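Local coordinates for lipid II:glycine glycyltransferase (Staphylococcus aureus, PDB 6SNR), which probably catalyses transfer of the first glycine of the pentaglycine cross-bridge from glycyl-tRNA to the lysine side chain of membrane-bound lipid II, at residues A[300-308]-A[322-333]; A[233-242]-A[288-299]. All blocks are in the same frame, centred on the assembly; numbering follows the deposited sequence.

Contact 1. Residues A[300-308]-A[322-333]; sequences EGIYLSGAL and ASSNEFRDFLPN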
loop_
_atom_site.group_PDB
_atom_site.type_symbol
_atom_site.label_atom_id
_atom_site.label_comp_id
_atom_site.label_asym_id
_atom_site.label_seq_id
_atom_site.Cartn_x
_atom_site.Cartn_y
_atom_site.Cartn_z
ATOM N N GLU A 300 19.257 18.613 -11.533
ATOM C CA GLU A 300 18.373 18.589 -10.385
ATOM C C GLU A 300 18.017 17.141 -10.013
ATOM O O GLU A 300 16.931 16.894 -9.518
ATOM C CB GLU A 300 17.097 19.370 -10.713
ATOM N N GLY A 301 18.924 16.197 -10.270
ATOM C CA GLY A 301 18.763 14.811 -9.818
ATOM C C GLY A 301 17.913 13.946 -10.718
ATOM O O GLY A 301 17.420 14.381 -11.763
ATOM N N ILE A 302 17.752 12.694 -10.302
ATOM C CA ILE A 302 17.031 11.724 -11.066
ATOM C C ILE A 302 16.154 10.969 -10.083
ATOM O O ILE A 302 16.582 10.646 -8.973
ATOM C CB ILE A 302 17.976 10.742 -11.799
ATOM C CG1 ILE A 302 17.184 9.836 -12.760
ATOM C CG2 ILE A 302 18.792 9.905 -10.831
ATOM C CD1 ILE A 302 17.963 8.648 -13.288
ATOM N N TYR A 303 14.925 10.722 -10.500
ATOM C CA TYR A 303 14.016 9.896 -9.704
ATOM C C TYR A 303 14.158 8.435 -10.105
ATOM O O TYR A 303 14.143 8.103 -11.281
ATOM C CB TYR A 303 12.578 10.371 -9.905
ATOM C CG TYR A 303 12.299 11.670 -9.208
ATOM C CD1 TYR A 303 12.188 11.742 -7.827
ATOM C CD2 TYR A 303 12.120 12.839 -9.929
ATOM C CE1 TYR A 303 11.932 12.929 -7.156
ATOM C CE2 TYR A 303 11.853 14.034 -9.277
ATOM C CZ TYR A 303 11.762 14.093 -7.902
ATOM O OH TYR A 303 11.503 15.302 -7.261
ATOM N N LEU A 304 14.256 7.577 -9.085
ATOM C CA LEU A 304 14.496 6.164 -9.226
ATOM C C LEU A 304 13.308 5.258 -8.956
ATOM O O LEU A 304 13.206 4.170 -9.522
ATOM C CB LEU A 304 15.587 5.763 -8.216
ATOM C CG LEU A 304 16.954 6.443 -8.395
ATOM C CD1 LEU A 304 17.955 5.821 -7.443
ATOM C CD2 LEU A 304 17.409 6.368 -9.834
ATOM N N SER A 305 12.453 5.662 -8.021
ATOM C CA SER A 305 11.291 4.843 -7.704
ATOM C C SER A 305 10.160 5.732 -7.222
ATOM O O SER A 305 10.360 6.892 -6.919
ATOM C CB SER A 305 11.613 3.775 -6.673
ATOM O OG SER A 305 11.931 4.298 -5.407
ATOM N N GLY A 306 8.972 5.160 -7.112
ATOM C CA GLY A 306 7.811 5.906 -6.626
ATOM C C GLY A 306 6.705 4.943 -6.234
ATOM O O GLY A 306 6.719 3.745 -6.618
ATOM N N ALA A 307 5.789 5.447 -5.399
ATOM C CA ALA A 307 4.673 4.640 -4.963
ATOM C C ALA A 307 3.504 5.476 -4.484
ATOM O O ALA A 307 3.663 6.607 -4.037
ATOM C CB ALA A 307 5.132 3.744 -3.848
ATOM N N LEU A 308 2.313 4.865 -4.555
ATOM C CA LEU A 308 1.099 5.436 -3.998
ATOM C C LEU A 308 0.673 4.701 -2.729
ATOM O O LEU A 308 0.583 3.467 -2.740
ATOM C CB LEU A 308 0.026 5.355 -5.062
ATOM C CG LEU A 308 0.079 6.333 -6.239
ATOM C CD1 LEU A 308 -0.928 5.938 -7.332
ATOM C CD2 LEU A 308 -0.186 7.746 -5.781
ATOM N N ALA A 322 6.670 1.597 -8.498
ATOM C CA ALA A 322 7.380 1.543 -9.794
ATOM C C ALA A 322 8.813 1.913 -9.572
ATOM O O ALA A 322 9.124 2.645 -8.624
ATOM C CB ALA A 322 6.739 2.468 -10.826
ATOM N N SER A 323 9.709 1.415 -10.431
ATOM C CA SER A 323 11.105 1.823 -10.323
ATOM C C SER A 323 11.804 1.675 -11.661
ATOM O O SER A 323 11.380 0.851 -12.479
ATOM C CB SER A 323 11.833 0.996 -9.249
ATOM O OG SER A 323 11.782 -0.393 -9.536
ATOM N N SER A 324 12.847 2.481 -11.848
ATOM C CA SER A 324 13.596 2.518 -13.114
ATOM C C SER A 324 14.653 1.441 -13.135
ATOM O O SER A 324 14.877 0.762 -12.149
ATOM C CB SER A 324 14.266 3.869 -13.324
ATOM O OG SER A 324 15.314 4.078 -12.401
ATOM N N ASN A 325 15.280 1.285 -14.298
ATOM C CA ASN A 325 16.368 0.331 -14.474
ATOM C C ASN A 325 17.736 0.873 -14.038
ATOM O O ASN A 325 18.727 0.132 -14.045
ATOM C CB ASN A 325 16.430 -0.097 -15.959
ATOM C CG ASN A 325 15.175 -0.825 -16.425
ATOM O OD1 ASN A 325 14.604 -0.497 -17.461
ATOM N ND2 ASN A 325 14.785 -1.860 -15.703
ATOM N N GLU A 326 17.811 2.142 -13.649
ATOM C CA GLU A 326 19.095 2.757 -13.307
ATOM C C GLU A 326 19.359 2.867 -11.804
ATOM O O GLU A 326 18.435 2.941 -10.996
ATOM C CB GLU A 326 19.173 4.151 -13.890
ATOM C CG GLU A 326 19.023 4.228 -15.392
ATOM C CD GLU A 326 19.070 5.665 -15.840
ATOM O OE1 GLU A 326 18.006 6.200 -16.200
ATOM O OE2 GLU A 326 20.165 6.263 -15.780
ATOM N N PHE A 327 20.640 2.881 -11.458
ATOM C CA PHE A 327 21.117 3.106 -10.095
ATOM C C PHE A 327 20.482 2.178 -9.046
ATOM O O PHE A 327 20.294 2.584 -7.888
ATOM C CB PHE A 327 20.973 4.577 -9.713
ATOM C CG PHE A 327 21.652 5.511 -10.665
ATOM C CD1 PHE A 327 23.037 5.638 -10.651
ATOM C CD2 PHE A 327 20.919 6.247 -11.585
ATOM C CE1 PHE A 327 23.677 6.482 -11.545
ATOM C CE2 PHE A 327 21.561 7.097 -12.486
ATOM C CZ PHE A 327 22.939 7.218 -12.447
ATOM N N ARG A 328 20.249 0.922 -9.445
ATOM C CA ARG A 328 19.591 -0.100 -8.599
ATOM C C ARG A 328 20.380 -0.373 -7.319
ATOM O O ARG A 328 19.797 -0.739 -6.304
ATOM C CB ARG A 328 19.399 -1.430 -9.341
ATOM C CG ARG A 328 18.553 -1.413 -10.613
ATOM C CD ARG A 328 18.679 -2.730 -11.399
ATOM N NE ARG A 328 20.083 -3.029 -11.702
ATOM C CZ ARG A 328 20.522 -4.042 -12.447
ATOM N NH1 ARG A 328 21.832 -4.193 -12.634
ATOM N NH2 ARG A 328 19.677 -4.903 -13.008
ATOM N N ASP A 329 21.705 -0.214 -7.369
ATOM C CA ASP A 329 22.565 -0.404 -6.188
ATOM C C ASP A 329 22.329 0.586 -5.048
ATOM O O ASP A 329 22.768 0.360 -3.929
ATOM C CB ASP A 329 24.056 -0.376 -6.598
ATOM C CG ASP A 329 24.534 -1.686 -7.177
ATOM O OD1 ASP A 329 23.690 -2.543 -7.530
ATOM O OD2 ASP A 329 25.781 -1.864 -7.275
ATOM N N PHE A 330 21.574 1.657 -5.296
ATOM C CA PHE A 330 21.189 2.549 -4.237
ATOM C C PHE A 330 19.982 2.007 -3.464
ATOM O O PHE A 330 19.589 2.612 -2.502
ATOM C CB PHE A 330 20.845 3.923 -4.826
ATOM C CG PHE A 330 22.053 4.786 -5.079
ATOM C CD1 PHE A 330 22.816 4.605 -6.217
ATOM C CD2 PHE A 330 22.442 5.739 -4.142
ATOM C CE1 PHE A 330 23.952 5.382 -6.431
ATOM C CE2 PHE A 330 23.572 6.519 -4.354
ATOM C CZ PHE A 330 24.311 6.339 -5.516
ATOM N N LEU A 331 19.435 0.882 -3.904
ATOM C CA LEU A 331 18.288 0.219 -3.236
ATOM C C LEU A 331 17.142 1.186 -2.946
ATOM O O LEU A 331 16.629 1.239 -1.824
ATOM C CB LEU A 331 18.735 -0.490 -1.966
ATOM C CG LEU A 331 19.901 -1.472 -2.229
ATOM C CD1 LEU A 331 20.635 -1.755 -0.931
ATOM C CD2 LEU A 331 19.383 -2.740 -2.889
ATOM N N PRO A 332 16.723 1.959 -3.959
ATOM C CA PRO A 332 15.667 2.958 -3.734
ATOM C C PRO A 332 14.331 2.396 -3.243
ATOM O O PRO A 332 13.729 3.044 -2.391
ATOM C CB PRO A 332 15.534 3.636 -5.086
ATOM C CG PRO A 332 15.861 2.556 -6.043
ATOM C CD PRO A 332 17.026 1.819 -5.394
ATOM N N ASN A 333 13.903 1.239 -3.741
ATOM C CA ASN A 333 12.621 0.628 -3.291
ATOM C C ASN A 333 12.653 0.273 -1.813
ATOM O O ASN A 333 11.664 0.418 -1.107
ATOM C CB ASN A 333 12.292 -0.616 -4.119
ATOM C CG ASN A 333 12.052 -0.288 -5.595
ATOM O OD1 ASN A 333 12.652 -0.870 -6.493
ATOM N ND2 ASN A 333 11.166 0.640 -5.840
#
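Leu-304 packs against the loop that follows a beta hairpin, strands 302-312 and 315-323, and leads into helix 332-347. Its CD2 approaches Phe-327 CD2 at 3.9 Å, obliquely to the ring, while its CB rests on Pro-332 CB at 3.8 Å. With CG anti to the carbonyl carbon (chi1 -61°), the two methyls straddle Phe-327 CB, each 4.0 Å from it. Ile-302, two residues earlier on the strand, brings CD1 to the edge of the same ring, 4.0 Å from CE2 of Phe-327 and near the ring plane; the carboxylate of Glu-326 borders this methyl.

The backbones of the two strands are antiparallel. Gly-306 and Ala-322 form a hydrogen-bonded pair, N to O in both directions, and Ser-324 N continues the ladder to Leu-304 O at 2.9 Å. Between them, Ser-305 and Ser-323 are a non-hydrogen-bonded pair with CB atoms 3.8 Å apart. Further out, both Leu-304 and Ser-305 bond through their backbones to Val-231 of strand 226-233, which with the helical psi of Leu-304 is consistent with a classic beta bulge. Thr-199 and Arg-202 of helix 189-202 bind the backbone of Ser-323. Ser-305 OG, buried without a polar partner in the model, lies 3.7 Å from Pro-332 CB.

Contact 2. Residues A[233-242]-A[288-299]; sequences LDPKENIAKV and KRDLEALEKEHP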
loop_
_atom_site.group_PDB
_atom_site.type_symbol
_atom_site.label_atom_id
_atom_site.label_comp_id
_atom_site.label_asym_id
_atom_site.label_seq_id
_atom_site.Cartn_x
_atom_site.Cartn_y
_atom_site.Cartn_z
ATOM N N LEU A 233 17.855 10.580 -6.409
ATOM C CA LEU A 233 19.302 10.589 -6.220
ATOM C C LEU A 233 19.716 11.979 -6.678
ATOM O O LEU A 233 19.512 12.308 -7.846
ATOM C CB LEU A 233 19.952 9.531 -7.091
ATOM C CG LEU A 233 21.499 9.624 -7.185
ATOM C CD1 LEU A 233 22.112 9.597 -5.781
ATOM C CD2 LEU A 233 22.036 8.479 -8.028
ATOM N N ASP A 234 20.213 12.797 -5.759
ATOM C CA ASP A 234 20.556 14.182 -6.077
ATOM C C ASP A 234 22.069 14.368 -5.959
ATOM O O ASP A 234 22.601 14.355 -4.848
ATOM C CB ASP A 234 19.902 15.180 -5.143
ATOM C CG ASP A 234 20.038 16.596 -5.657
ATOM O OD1 ASP A 234 19.413 16.913 -6.697
ATOM O OD2 ASP A 234 20.809 17.383 -5.075
ATOM N N PRO A 235 22.735 14.570 -7.092
ATOM C CA PRO A 235 24.210 14.717 -7.054
ATOM C C PRO A 235 24.720 15.857 -6.202
ATOM O O PRO A 235 25.712 15.680 -5.506
ATOM C CB PRO A 235 24.569 14.985 -8.508
ATOM C CG PRO A 235 23.493 14.357 -9.297
ATOM C CD PRO A 235 22.235 14.457 -8.469
ATOM N N LYS A 236 24.091 17.034 -6.249
ATOM C CA LYS A 236 24.564 18.163 -5.428
ATOM C C LYS A 236 24.536 17.869 -3.945
ATOM O O LYS A 236 25.479 18.197 -3.213
ATOM C CB LYS A 236 23.720 19.413 -5.657
ATOM C CG LYS A 236 24.077 20.189 -6.891
ATOM C CD LYS A 236 23.378 21.541 -6.900
ATOM C CE LYS A 236 23.509 22.240 -8.245
ATOM N NZ LYS A 236 23.010 21.415 -9.390
ATOM N N GLU A 237 23.438 17.273 -3.476
ATOM C CA GLU A 237 23.334 16.962 -2.073
ATOM C C GLU A 237 24.447 15.993 -1.671
ATOM O O GLU A 237 25.064 16.150 -0.618
ATOM C CB GLU A 237 21.978 16.332 -1.735
ATOM C CG GLU A 237 20.773 17.272 -1.798
ATOM C CD GLU A 237 19.538 16.649 -1.149
ATOM O OE1 GLU A 237 19.429 15.405 -1.121
ATOM O OE2 GLU A 237 18.682 17.393 -0.644
ATOM N N ASN A 238 24.692 15.007 -2.517
ATOM C CA ASN A 238 25.656 13.951 -2.189
ATOM C C ASN A 238 27.076 14.470 -2.217
ATOM O O ASN A 238 27.877 14.069 -1.369
ATOM C CB ASN A 238 25.512 12.761 -3.094
ATOM C CG ASN A 238 24.217 12.010 -2.856
ATOM O OD1 ASN A 238 23.262 12.551 -2.283
ATOM N ND2 ASN A 238 24.194 10.766 -3.259
ATOM N N ILE A 239 27.346 15.368 -3.155
ATOM C CA ILE A 239 28.640 16.095 -3.217
ATOM C C ILE A 239 28.879 16.882 -1.913
ATOM O O ILE A 239 29.958 16.832 -1.326
ATOM C CB ILE A 239 28.737 16.996 -4.486
ATOM C CG1 ILE A 239 28.811 16.101 -5.745
ATOM C CG2 ILE A 239 29.931 17.970 -4.370
ATOM C CD1 ILE A 239 28.630 16.767 -7.098
ATOM N N ALA A 240 27.859 17.575 -1.411
ATOM C CA ALA A 240 27.981 18.231 -0.110
ATOM C C ALA A 240 28.309 17.268 1.013
ATOM O O ALA A 240 29.119 17.588 1.882
ATOM C CB ALA A 240 26.704 19.010 0.206
ATOM N N LYS A 241 27.666 16.094 1.020
ATOM C CA LYS A 241 27.955 15.061 1.988
ATOM C C LYS A 241 29.441 14.626 1.850
ATOM O O LYS A 241 30.088 14.415 2.852
ATOM C CB LYS A 241 27.017 13.863 1.780
ATOM C CG LYS A 241 27.215 12.645 2.674
ATOM C CD LYS A 241 26.142 11.562 2.458
ATOM C CE LYS A 241 26.100 11.038 1.011
ATOM N NZ LYS A 241 25.730 9.596 0.861
ATOM N N VAL A 242 29.929 14.464 0.618
ATOM C CA VAL A 242 31.316 14.007 0.412
ATOM C C VAL A 242 32.283 15.072 0.929
ATOM O O VAL A 242 33.235 14.748 1.609
ATOM C CB VAL A 242 31.592 13.637 -1.060
ATOM C CG1 VAL A 242 33.098 13.391 -1.292
ATOM C CG2 VAL A 242 30.797 12.410 -1.454
ATOM N N LYS A 288 33.490 12.102 -5.866
ATOM C CA LYS A 288 33.091 13.470 -6.139
ATOM C C LYS A 288 33.115 13.709 -7.649
ATOM O O LYS A 288 32.161 14.237 -8.224
ATOM C CB LYS A 288 34.001 14.456 -5.416
ATOM C CG LYS A 288 33.603 15.895 -5.566
ATOM C CD LYS A 288 34.237 16.746 -4.460
ATOM C CE LYS A 288 34.204 18.221 -4.840
ATOM N NZ LYS A 288 34.859 19.048 -3.801
ATOM N N ARG A 289 34.165 13.227 -8.318
ATOM C CA ARG A 289 34.236 13.325 -9.782
ATOM C C ARG A 289 33.045 12.631 -10.476
ATOM O O ARG A 289 32.495 13.148 -11.438
ATOM C CB ARG A 289 35.536 12.717 -10.353
ATOM C CG ARG A 289 36.830 13.428 -9.961
ATOM C CD ARG A 289 36.976 14.797 -10.604
ATOM N NE ARG A 289 36.329 15.854 -9.819
ATOM C CZ ARG A 289 36.811 16.359 -8.683
ATOM N NH1 ARG A 289 37.952 15.905 -8.167
ATOM N NH2 ARG A 289 36.131 17.316 -8.031
ATOM N N ASP A 290 32.714 11.442 -10.002
ATOM C CA ASP A 290 31.642 10.631 -10.616
ATOM C C ASP A 290 30.293 11.343 -10.422
ATOM O O ASP A 290 29.480 11.412 -11.365
ATOM C CB ASP A 290 31.602 9.220 -10.018
ATOM C CG ASP A 290 32.871 8.407 -10.257
ATOM O OD1 ASP A 290 33.678 8.737 -11.147
ATOM O OD2 ASP A 290 33.013 7.363 -9.581
ATOM N N LEU A 291 30.098 11.913 -9.234
ATOM C CA LEU A 291 28.868 12.691 -8.914
ATOM C C LEU A 291 28.768 13.976 -9.719
ATOM O O LEU A 291 27.670 14.397 -10.097
ATOM C CB LEU A 291 28.777 13.011 -7.428
ATOM C CG LEU A 291 28.513 11.797 -6.551
ATOM C CD1 LEU A 291 28.818 12.111 -5.108
ATOM C CD2 LEU A 291 27.066 11.329 -6.740
ATOM N N GLU A 292 29.911 14.625 -9.971
ATOM C CA GLU A 292 29.940 15.747 -10.871
ATOM C C GLU A 292 29.514 15.425 -12.281
ATOM O O GLU A 292 28.814 16.262 -12.889
ATOM C CB GLU A 292 31.352 16.370 -10.925
ATOM C CG GLU A 292 31.671 17.194 -9.710
ATOM C CD GLU A 292 33.155 17.536 -9.558
ATOM O OE1 GLU A 292 33.971 17.094 -10.392
ATOM O OE2 GLU A 292 33.494 18.252 -8.601
ATOM N N ALA A 293 29.926 14.253 -12.792
ATOM C CA ALA A 293 29.555 13.734 -14.108
ATOM C C ALA A 293 28.051 13.545 -14.127
ATOM O O ALA A 293 27.372 13.983 -15.037
ATOM C CB ALA A 293 30.262 12.410 -14.405
ATOM N N LEU A 294 27.540 12.950 -13.063
ATOM C CA LEU A 294 26.085 12.760 -12.951
ATOM C C LEU A 294 25.336 14.071 -12.870
ATOM O O LEU A 294 24.255 14.214 -13.451
ATOM C CB LEU A 294 25.753 11.892 -11.757
ATOM C CG LEU A 294 24.286 11.500 -11.639
ATOM C CD1 LEU A 294 23.858 10.655 -12.821
ATOM C CD2 LEU A 294 24.087 10.761 -10.320
ATOM N N GLU A 295 25.866 15.030 -12.136
ATOM C CA GLU A 295 25.247 16.318 -12.042
ATOM C C GLU A 295 25.118 16.979 -13.416
ATOM O O GLU A 295 24.115 17.635 -13.685
ATOM C CB GLU A 295 26.019 17.200 -11.082
ATOM C CG GLU A 295 25.288 18.468 -10.694
ATOM C CD GLU A 295 26.133 19.363 -9.797
ATOM O OE1 GLU A 295 27.368 19.135 -9.668
ATOM O OE2 GLU A 295 25.565 20.309 -9.239
ATOM N N LYS A 296 26.117 16.790 -14.286
ATOM C CA LYS A 296 26.072 17.381 -15.636
ATOM C C LYS A 296 24.910 16.808 -16.468
ATOM O O LYS A 296 24.236 17.535 -17.199
ATOM C CB LYS A 296 27.407 17.162 -16.376
ATOM N N GLU A 297 24.694 15.504 -16.344
ATOM C CA GLU A 297 23.547 14.825 -16.943
ATOM C C GLU A 297 22.229 15.227 -16.282
ATOM O O GLU A 297 21.276 15.624 -16.959
ATOM C CB GLU A 297 23.712 13.306 -16.849
ATOM C CG GLU A 297 24.526 12.683 -17.972
ATOM C CD GLU A 297 23.795 12.725 -19.303
ATOM O OE1 GLU A 297 22.719 12.090 -19.422
ATOM O OE2 GLU A 297 24.293 13.403 -20.227
ATOM N N HIS A 298 22.169 15.123 -14.963
ATOM C CA HIS A 298 20.925 15.379 -14.242
ATOM C C HIS A 298 21.100 16.462 -13.179
ATOM O O HIS A 298 21.228 16.148 -12.000
ATOM C CB HIS A 298 20.446 14.074 -13.614
ATOM C CG HIS A 298 20.137 13.005 -14.613
ATOM N ND1 HIS A 298 20.996 11.960 -14.876
ATOM C CD2 HIS A 298 19.063 12.817 -15.415
ATOM C CE1 HIS A 298 20.465 11.172 -15.794
ATOM N NE2 HIS A 298 19.289 11.665 -16.133
ATOM N N PRO A 299 21.094 17.752 -13.590
ATOM C CA PRO A 299 21.369 18.904 -12.698
ATOM C C PRO A 299 20.525 18.993 -11.435
ATOM O O PRO A 299 21.029 19.391 -10.390
ATOM C CB PRO A 299 21.124 20.131 -13.594
ATOM C CG PRO A 299 21.269 19.631 -14.978
ATOM C CD PRO A 299 20.902 18.176 -14.990
#
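Glu-292 touches Ile-239 CD1 with its CG, while its carboxylate turns back along its own helix to meet the edge of the Arg-289 guanidinium, in that group's plane but with its own plane tilted from it. The grip is side-on: NE of Arg-289 reaches OE1 of Glu-292 at 2.7 Å from above the carboxylate plane, and NH2 reaches OE2 on its syn side. Arg-289 NH1 has a second partner in Glu-285. The other carboxylate at the interface, that of Glu-295, has OE1 3.7 Å from Ile-239 CD1. A salt bridge from Lys-236 NZ to Glu-295 OE2 is modelled, but that oxygen sits too close to a neighbour and its place is doubtful; Lys-236 NZ also makes a weak bond to Pro-299 O at 3.0 Å.

Beside this polar flank the packing is apolar. Ile-239 is a knob set into the hole formed by Lys-288, Leu-291, Glu-292 and Glu-295. Its CG1, anti to the carbonyl carbon (chi1 -68°), meets Leu-291 CB at 3.5 Å, the two side chains sliding past each other in opposite directions. Leu-291 CD1 reaches on to Asn-238 CB and Val-242 CG2. At the base, the ring of Pro-235 wedges against the other helix, its CB over Leu-291 O and its CG 3.8 Å from Leu-294 CG; Leu-294 CD2 touches both Pro-235 CG and Leu-233 CD2. Asp-234 caps the N-terminus of the first helix, its OD2 accepting from Glu-237 N.

The axes of 235-242 and 288-297 approach to 9.2 Å with 162° between their directions; these segments are the root of an antiparallel coiled-coil arm of the kind seen in S. aureus FemA, where it has been proposed to engage tRNA.

How the contacts relate
Contact 2 is the root of a helical arm inserted between two neighbouring strands of one sheet, and contact 1 lies at the sheet end from which the arm departs. Strand 226-233 runs into helix 235-262, and helix 267-297 returns into strand 302-312. The centres of the two contacts are about 16 Å apart, yet they touch directly: Leu-233 N lies 2.9 Å from Ile-302 O, a probable hydrogen bond, and Phe-327 CZ packs on Leu-294 CD1 at 3.6 Å. Phe-327 thus belongs to both apolar clusters, and Phe-330 also touches Leu-233. The loop 324-331 therefore packs against both the hairpin and the base of the arm.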